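PDB 3I7T: RidA family protein, which is of unknown function but belongs to the YjgF/YER057c/UK114 (RidA) family and assembles as a homotrimer. Local coordinates for residues 66-71 with 96-101; 32-37 with 46-51. All coordinates share one frame; numbering follows the deposited sequence.

Both contacts belong to one mixed beta sheet backed by helices 41-58 and 79-90. Contact 2 (32-37 with 46-51) comes first along the chain and closes before contact 1 (66-71 with 96-101) opens; helix 41-58 leads from one to the other, since strand 66-73 is the next element. In contact 2 the end of strand 28-35 lies on helix 41-58, whereas contact 1 pairs two strands at the sheet's edge within this chain, beside the second subunit, with strand 112-119 between 28-35 and 66-73. Their centres are 13 Å apart, and the nearest atoms, about 5 Å apart, do not touch. Each also reaches another subunit, so the same sheet serves both the monomer's core and the trimer.

Contact 1. Residues 66-71 with 96-101; sequences VVRTRI and VTSMVE
Arg68 and Val96 meet where the parallel pairing of 66-71 with 96-101 begins. CG2 of Val96 lies over one face of the Arg68 guanidinium, offset toward its rim, and also touches Arg68 CG at 3.7 Å. With CG anti to the backbone N (chi1 176°), the arginine runs out extended and then turns at chi3 toward 96-101, bringing its guanidinium alongside this methyl. Water 1 lies at the guanidinium edge, in its plane: it accepts from Arg68 NH1 at 2.9 Å and donates to Thr69 O and Ser98 OG, linking the two segments. The long, charged arginine suits this place because it can pack its stem on valine while its end reaches Asp117 of the second subunit; Ser98 OG bonds to Glu115 of that subunit.

On the other face, Ile71 meets Met99: CG2 of Ile71 lies 4.0 Å from Met99 CG, the side chains crossing at a slant. Branched isoleucine and flexible methionine pack their apolar chains in this buried layer, against helix 79-90, and the hydroxyl of Thr69 is satisfied by His86 NE2. Between the backbones, Thr69 N bonds to Val96 O at 2.9 Å with a nearly straight N-H...O angle of 168°, and Ile71 uses both N and O, toward Ser98 O and Val100 N.

These strands are the two arms of a beta-alpha-beta unit whose helix 79-90 packs on Ile71 and Met99. Across strand 66-73, Val67 and Arg68 both face Asp117 of strand 112-119, forming a classic beta bulge.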
ATOM      1  N   VAL A  66      -1.545  -2.217  15.566  1.00  4.31           N
ATOM      2  CA  VAL A  66      -1.252  -1.638  14.255  1.00  3.88           C
ATOM      3  C   VAL A  66       0.271  -1.576  13.985  1.00  3.85           C
ATOM      4  O   VAL A  66       1.034  -1.041  14.797  1.00  3.59           O
ATOM      5  CB  VAL A  66      -1.905  -0.237  14.136  1.00  3.54           C
ATOM      6  CG1 VAL A  66      -1.393   0.505  12.888  1.00  3.81           C
ATOM      7  CG2 VAL A  66      -3.429  -0.370  14.154  1.00  4.37           C
ATOM      8  N   VAL A  67       0.711  -2.162  12.875  1.00  3.60           N
ATOM      9  CA  VAL A  67       2.135  -2.187  12.552  1.00  3.94           C
ATOM     10  C   VAL A  67       2.433  -1.228  11.412  1.00  4.41           C
ATOM     11  O   VAL A  67       3.581  -0.795  11.238  1.00  4.50           O
ATOM     12  CB  VAL A  67       2.648  -3.607  12.166  1.00  3.66           C
ATOM     13  CG1 VAL A  67       2.573  -4.581  13.378  1.00  3.43           C
ATOM     14  CG2 VAL A  67       1.883  -4.159  10.961  1.00  3.82           C
ATOM     15  N   ARG A  68       1.405  -0.917  10.629  1.00  5.01           N
ATOM     16  CA  ARG A  68       1.549   0.018   9.513  1.00  5.44           C
ATOM     17  C   ARG A  68       0.317   0.888   9.298  1.00  5.74           C
ATOM     18  O   ARG A  68      -0.820   0.399   9.327  1.00  5.58           O
ATOM     19  CB  ARG A  68       1.877  -0.715   8.197  1.00  5.89           C
ATOM     20  CG  ARG A  68       1.943   0.265   6.999  1.00  6.69           C
ATOM     21  CD  ARG A  68       2.021  -0.398   5.607  1.00  6.72           C
ATOM     22  NE  ARG A  68       3.166  -1.289   5.393  1.00  7.08           N
ATOM     23  CZ  ARG A  68       4.378  -0.893   4.993  1.00  9.07           C
ATOM     24  NH1 ARG A  68       4.653   0.398   4.808  1.00 10.38           N
ATOM     25  NH2 ARG A  68       5.338  -1.788   4.802  1.00  9.57           N
ATOM     26  N   THR A  69       0.544   2.183   9.081  1.00  5.88           N
ATOM     27  CA  THR A  69      -0.489   3.057   8.522  1.00  6.00           C
ATOM     28  C   THR A  69       0.008   3.618   7.193  1.00  6.53           C
ATOM     29  O   THR A  69       1.213   3.633   6.915  1.00  6.14           O
ATOM     30  CB  THR A  69      -0.861   4.224   9.456  1.00  6.34           C
ATOM     31  OG1 THR A  69       0.325   4.963   9.779  1.00  4.23           O
ATOM     32  CG2 THR A  69      -1.509   3.730  10.746  1.00  5.66           C
ATOM     33  N   ARG A  70      -0.925   4.069   6.358  1.00  6.32           N
ATOM     34  CA  ARG A  70      -0.561   4.712   5.102  1.00  6.73           C
ATOM     35  C   ARG A  70      -1.548   5.829   4.946  1.00  5.96           C
ATOM     36  O   ARG A  70      -2.756   5.603   5.082  1.00  5.45           O
ATOM     37  CB  ARG A  70      -0.662   3.732   3.934  1.00  6.75           C
ATOM     38  CG  ARG A  70      -0.266   4.328   2.583  1.00  8.84           C
ATOM     39  CD  ARG A  70      -0.199   3.247   1.477  1.00 10.37           C
ATOM     40  NE  ARG A  70       0.929   2.337   1.688  1.00 11.25           N
ATOM     41  CZ  ARG A  70       0.822   1.089   2.138  1.00 10.60           C
ATOM     42  NH1 ARG A  70       1.910   0.359   2.301  1.00 12.06           N
ATOM     43  NH2 ARG A  70      -0.362   0.564   2.412  1.00 12.59           N
ATOM     44  N   ILE A  71      -1.027   7.032   4.696  1.00  5.14           N
ATOM     45  CA  ILE A  71      -1.825   8.247   4.689  1.00  5.23           C
ATOM     46  C   ILE A  71      -1.774   8.935   3.328  1.00  5.71           C
ATOM     47  O   ILE A  71      -0.702   9.294   2.854  1.00  5.54           O
ATOM     48  CB  ILE A  71      -1.311   9.237   5.769  1.00  4.97           C
ATOM     49  CG1 ILE A  71      -1.280   8.569   7.151  1.00  4.25           C
ATOM     50  CG2 ILE A  71      -2.156  10.527   5.783  1.00  6.09           C
ATOM     51  CD1 ILE A  71      -0.590   9.395   8.194  1.00  4.23           C
ATOM     52  N   VAL A  96       4.942   1.822  11.439  1.00  4.88           N
ATOM     53  CA  VAL A  96       5.557   2.540  10.310  1.00  5.06           C
ATOM     54  C   VAL A  96       4.456   3.297   9.565  1.00  5.10           C
ATOM     55  O   VAL A  96       3.285   2.920   9.648  1.00  5.62           O
ATOM     56  CB  VAL A  96       6.284   1.579   9.358  1.00  5.28           C
ATOM     57  CG1 VAL A  96       7.199   0.626  10.168  1.00  2.93           C
ATOM     58  CG2 VAL A  96       5.261   0.796   8.500  1.00  5.19           C
ATOM     59  N   THR A  97       4.792   4.395   8.887  1.00  5.65           N
ATOM     60  CA  THR A  97       3.821   5.021   7.989  1.00  6.34           C
ATOM     61  C   THR A  97       4.447   5.491   6.709  1.00  5.96           C
ATOM     62  O   THR A  97       5.666   5.466   6.541  1.00  5.48           O
ATOM     63  CB  THR A  97       3.230   6.369   8.471  1.00  7.18           C
ATOM     64  OG1 THR A  97       3.732   6.759   9.750  1.00 11.76           O
ATOM     65  CG2 THR A  97       1.733   6.385   8.407  1.00  4.86           C
ATOM     66  N   SER A  98       3.571   5.979   5.841  1.00  5.75           N
ATOM     67  CA  SER A  98       3.948   6.760   4.671  1.00  6.47           C
ATOM     68  C   SER A  98       2.909   7.832   4.526  1.00  6.25           C
ATOM     69  O   SER A  98       1.784   7.640   4.952  1.00  6.26           O
ATOM     70  CB  SER A  98       3.968   5.888   3.420  1.00  6.31           C
ATOM     71  OG  SER A  98       4.741   4.732   3.679  1.00  9.11           O
ATOM     72  N   MET A  99       3.278   8.960   3.927  1.00  6.10           N
ATOM     73  CA  MET A  99       2.300   9.991   3.625  1.00  6.99           C
ATOM     74  C   MET A  99       2.593  10.511   2.245  1.00  7.02           C
ATOM     75  O   MET A  99       3.687  11.006   1.992  1.00  7.25           O
ATOM     76  CB  MET A  99       2.395  11.141   4.629  1.00  6.66           C
ATOM     77  CG  MET A  99       1.272  12.154   4.524  1.00  8.79           C
ATOM     78  SD  MET A  99       1.566  13.652   5.520  1.00 13.05           S
ATOM     79  CE  MET A  99       1.467  12.963   7.163  1.00  9.81           C
ATOM     80  N   VAL A 100       1.626  10.408   1.342  1.00  7.92           N
ATOM     81  CA  VAL A 100       1.833  10.953   0.005  1.00  8.52           C
ATOM     82  C   VAL A 100       0.652  11.781  -0.444  1.00  8.80           C
ATOM     83  O   VAL A 100      -0.483  11.562  -0.032  1.00  8.38           O
ATOM     84  CB  VAL A 100       2.054   9.878  -1.063  1.00  8.71           C
ATOM     85  CG1 VAL A 100       3.337   9.092  -0.776  1.00  9.53           C
ATOM     86  CG2 VAL A 100       0.824   8.970  -1.164  1.00  9.39           C
ATOM     87  N   GLU A 101       0.926  12.727  -1.321  1.00  8.70           N
ATOM     88  CA  GLU A 101      -0.138  13.552  -1.819  1.00  9.06           C
ATOM     89  C   GLU A 101      -0.759  12.922  -3.058  1.00  9.58           C
ATOM     90  O   GLU A 101      -0.046  12.492  -3.970  1.00  9.56           O
ATOM     91  CB  GLU A 101       0.402  14.928  -2.138  1.00  9.62           C
ATOM     92  CG  GLU A 101      -0.663  15.945  -2.376  1.00  8.99           C
ATOM     93  CD  GLU A 101      -0.059  17.300  -2.572  1.00 10.34           C
ATOM     94  OE1 GLU A 101       0.383  17.909  -1.575  1.00 11.86           O
ATOM     95  OE2 GLU A 101      -0.006  17.743  -3.728  1.00 11.08           O
TER
HETATM   96  O   HOH W   1       3.319   2.873   5.292  1.00  7.10           O

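Contact 2. Residues 32-37 with 46-51; sequences AGTTGS and RDALRR
Ser37 and Asp47 join the loop after strand 28-35 to helix 41-58, part of the helix-on-sheet packing of the YjgF-like alpha/beta fold. Asp47 OD2 is the hub: it accepts from Ser37 N at 2.7 Å, met on the anti side, and from both NE and NH2 of Arg51, one helical turn on. A trans chi1 of -162° swings the carboxylate of Asp47 toward the loop. Arginine suits the position because its NE and NH2 grip this single oxygen side-on, with OD2 in the guanidinium plane. The salt bridge to Arg51 would be expected to stabilise the negative charge on Asp47.

Further back, Thr34 divides its branches. Its OG1 donates to Ala32 O at 2.9 Å and also bonds to Arg21, while CG2 packs against Arg51 CB at 3.7 Å. Small residues allow close approach here: having no side chain, Gly36 brings its CA to 4.2 Å from Ala48 CA. The methyl of Ala48 points at the strand backbone, its CB 3.6 Å from Thr34 O, and Arg51 CD comes to 3.4 Å from Thr35 O.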
ATOM      1  N   ALA A  32      -9.540  -1.211   5.564  1.00  4.96           N
ATOM      2  CA  ALA A  32      -9.760  -0.457   4.331  1.00  5.31           C
ATOM      3  C   ALA A  32      -9.248   0.978   4.435  1.00  5.81           C
ATOM      4  O   ALA A  32      -9.113   1.516   5.535  1.00  5.77           O
ATOM      5  CB  ALA A  32     -11.275  -0.433   3.999  1.00  4.69           C
ATOM      6  N   GLY A  33      -8.981   1.596   3.285  1.00  5.83           N
ATOM      7  CA  GLY A  33      -8.763   3.046   3.251  1.00  5.90           C
ATOM      8  C   GLY A  33      -9.942   3.691   3.955  1.00  6.55           C
ATOM      9  O   GLY A  33     -11.107   3.389   3.656  1.00  6.28           O
ATOM     10  N   THR A  34      -9.648   4.570   4.907  1.00  6.55           N
ATOM     11  CA  THR A  34     -10.691   5.189   5.693  1.00  7.03           C
ATOM     12  C   THR A  34     -10.634   6.700   5.635  1.00  6.85           C
ATOM     13  O   THR A  34      -9.595   7.287   5.892  1.00  6.40           O
ATOM     14  CB  THR A  34     -10.541   4.800   7.165  1.00  6.99           C
ATOM     15  OG1 THR A  34     -10.495   3.370   7.257  1.00  8.47           O
ATOM     16  CG2 THR A  34     -11.715   5.345   7.977  1.00  6.64           C
ATOM     17  N   THR A  35     -11.765   7.334   5.337  1.00  7.40           N
ATOM     18  CA  THR A  35     -11.820   8.787   5.393  1.00  7.16           C
ATOM     19  C   THR A  35     -12.617   9.233   6.612  1.00  7.26           C
ATOM     20  O   THR A  35     -13.202   8.414   7.346  1.00  7.79           O
ATOM     21  CB  THR A  35     -12.447   9.380   4.128  1.00  7.64           C
ATOM     22  OG1 THR A  35     -13.776   8.867   3.989  1.00  7.66           O
ATOM     23  CG2 THR A  35     -11.632   9.019   2.895  1.00  6.90           C
ATOM     24  N   GLY A  36     -12.647  10.537   6.838  1.00  7.10           N
ATOM     25  CA  GLY A  36     -13.277  11.056   8.038  1.00  6.99           C
ATOM     26  C   GLY A  36     -14.232  12.192   7.777  1.00  7.01           C
ATOM     27  O   GLY A  36     -14.083  12.929   6.809  1.00  6.56           O
ATOM     28  N   SER A  37     -15.228  12.315   8.648  1.00  7.69           N
ATOM     29  CA  SER A  37     -16.095  13.478   8.662  1.00  8.31           C
ATOM     30  C   SER A  37     -15.351  14.642   9.319  1.00  8.82           C
ATOM     31  O   SER A  37     -14.310  14.456   9.951  1.00  9.31           O
ATOM     32  CB  SER A  37     -17.398  13.177   9.417  1.00  8.36           C
ATOM     33  OG  SER A  37     -17.974  11.953   8.984  1.00  7.90           O
ATOM     34  N   ARG A  46      -8.637  12.849  12.706  1.00  7.54           N
ATOM     35  CA  ARG A  46      -9.080  12.268  13.967  1.00  7.79           C
ATOM     36  C   ARG A  46     -10.229  11.300  13.724  1.00  7.58           C
ATOM     37  O   ARG A  46     -10.257  10.202  14.277  1.00  7.05           O
ATOM     38  CB  ARG A  46      -9.494  13.350  14.969  1.00  8.51           C
ATOM     39  CG  ARG A  46      -8.311  14.151  15.530  1.00 10.84           C
ATOM     40  CD  ARG A  46      -8.719  15.027  16.730  1.00 13.80           C
ATOM     41  NE  ARG A  46      -9.870  15.867  16.405  1.00 17.09           N
ATOM     42  CZ  ARG A  46      -9.795  17.133  15.999  1.00 17.88           C
ATOM     43  NH1 ARG A  46      -8.616  17.736  15.875  1.00 17.35           N
ATOM     44  NH2 ARG A  46     -10.905  17.798  15.722  1.00 17.77           N
ATOM     45  N   ASP A  47     -11.169  11.708  12.883  1.00  7.31           N
ATOM     46  CA  ASP A  47     -12.350  10.891  12.614  1.00  7.15           C
ATOM     47  C   ASP A  47     -11.997   9.631  11.830  1.00  6.79           C
ATOM     48  O   ASP A  47     -12.577   8.560  12.054  1.00  6.45           O
ATOM     49  CB  ASP A  47     -13.410  11.717  11.878  1.00  6.82           C
ATOM     50  CG  ASP A  47     -14.792  11.093  11.958  1.00  8.25           C
ATOM     51  OD1 ASP A  47     -15.268  10.845  13.096  1.00  9.90           O
ATOM     52  OD2 ASP A  47     -15.396  10.836  10.893  1.00  8.34           O
ATOM     53  N   ALA A  48     -11.033   9.742  10.916  1.00  6.62           N
ATOM     54  CA  ALA A  48     -10.587   8.565  10.167  1.00  5.90           C
ATOM     55  C   ALA A  48      -9.957   7.567  11.120  1.00  6.08           C
ATOM     56  O   ALA A  48     -10.156   6.363  10.987  1.00  5.05           O
ATOM     57  CB  ALA A  48      -9.610   8.949   9.045  1.00  6.38           C
ATOM     58  N   LEU A  49      -9.211   8.068  12.101  1.00  5.82           N
ATOM     59  CA  LEU A  49      -8.535   7.181  13.049  1.00  5.97           C
ATOM     60  C   LEU A  49      -9.517   6.576  14.028  1.00  5.46           C
ATOM     61  O   LEU A  49      -9.329   5.444  14.465  1.00  5.71           O
ATOM     62  CB  LEU A  49      -7.423   7.913  13.798  1.00  5.41           C
ATOM     63  CG  LEU A  49      -6.199   8.287  12.954  1.00  6.52           C
ATOM     64  CD1 LEU A  49      -5.172   9.139  13.731  1.00  7.14           C
ATOM     65  CD2 LEU A  49      -5.555   7.041  12.388  1.00  6.81           C
ATOM     66  N   ARG A  50     -10.567   7.324  14.373  1.00  5.22           N
ATOM     67  CA  ARG A  50     -11.621   6.778  15.219  1.00  5.56           C
ATOM     68  C   ARG A  50     -12.311   5.599  14.526  1.00  5.28           C
ATOM     69  O   ARG A  50     -12.591   4.590  15.158  1.00  5.68           O
ATOM     70  CB  ARG A  50     -12.658   7.836  15.597  1.00  6.11           C
ATOM     71  CG  ARG A  50     -13.564   7.381  16.750  1.00  8.30           C
ATOM     72  CD  ARG A  50     -14.950   7.978  16.655  1.00 13.19           C
ATOM     73  N   ARG A  51     -12.591   5.734  13.233  1.00  4.90           N
ATOM     74  CA  ARG A  51     -13.234   4.675  12.475  1.00  5.08           C
ATOM     75  C   ARG A  51     -12.324   3.452  12.306  1.00  5.18           C
ATOM     76  O   ARG A  51     -12.780   2.307  12.361  1.00  5.89           O
ATOM     77  CB  ARG A  51     -13.698   5.200  11.117  1.00  4.93           C
ATOM     78  CG  ARG A  51     -14.780   6.268  11.215  1.00  5.50           C
ATOM     79  CD  ARG A  51     -14.910   7.074   9.909  1.00  5.77           C
ATOM     80  NE  ARG A  51     -15.783   8.229  10.150  1.00  8.81           N
ATOM     81  CZ  ARG A  51     -17.115   8.175  10.123  1.00  8.30           C
ATOM     82  NH1 ARG A  51     -17.730   7.039   9.819  1.00  8.47           N
ATOM     83  NH2 ARG A  51     -17.830   9.258  10.374  1.00  7.42           N
TER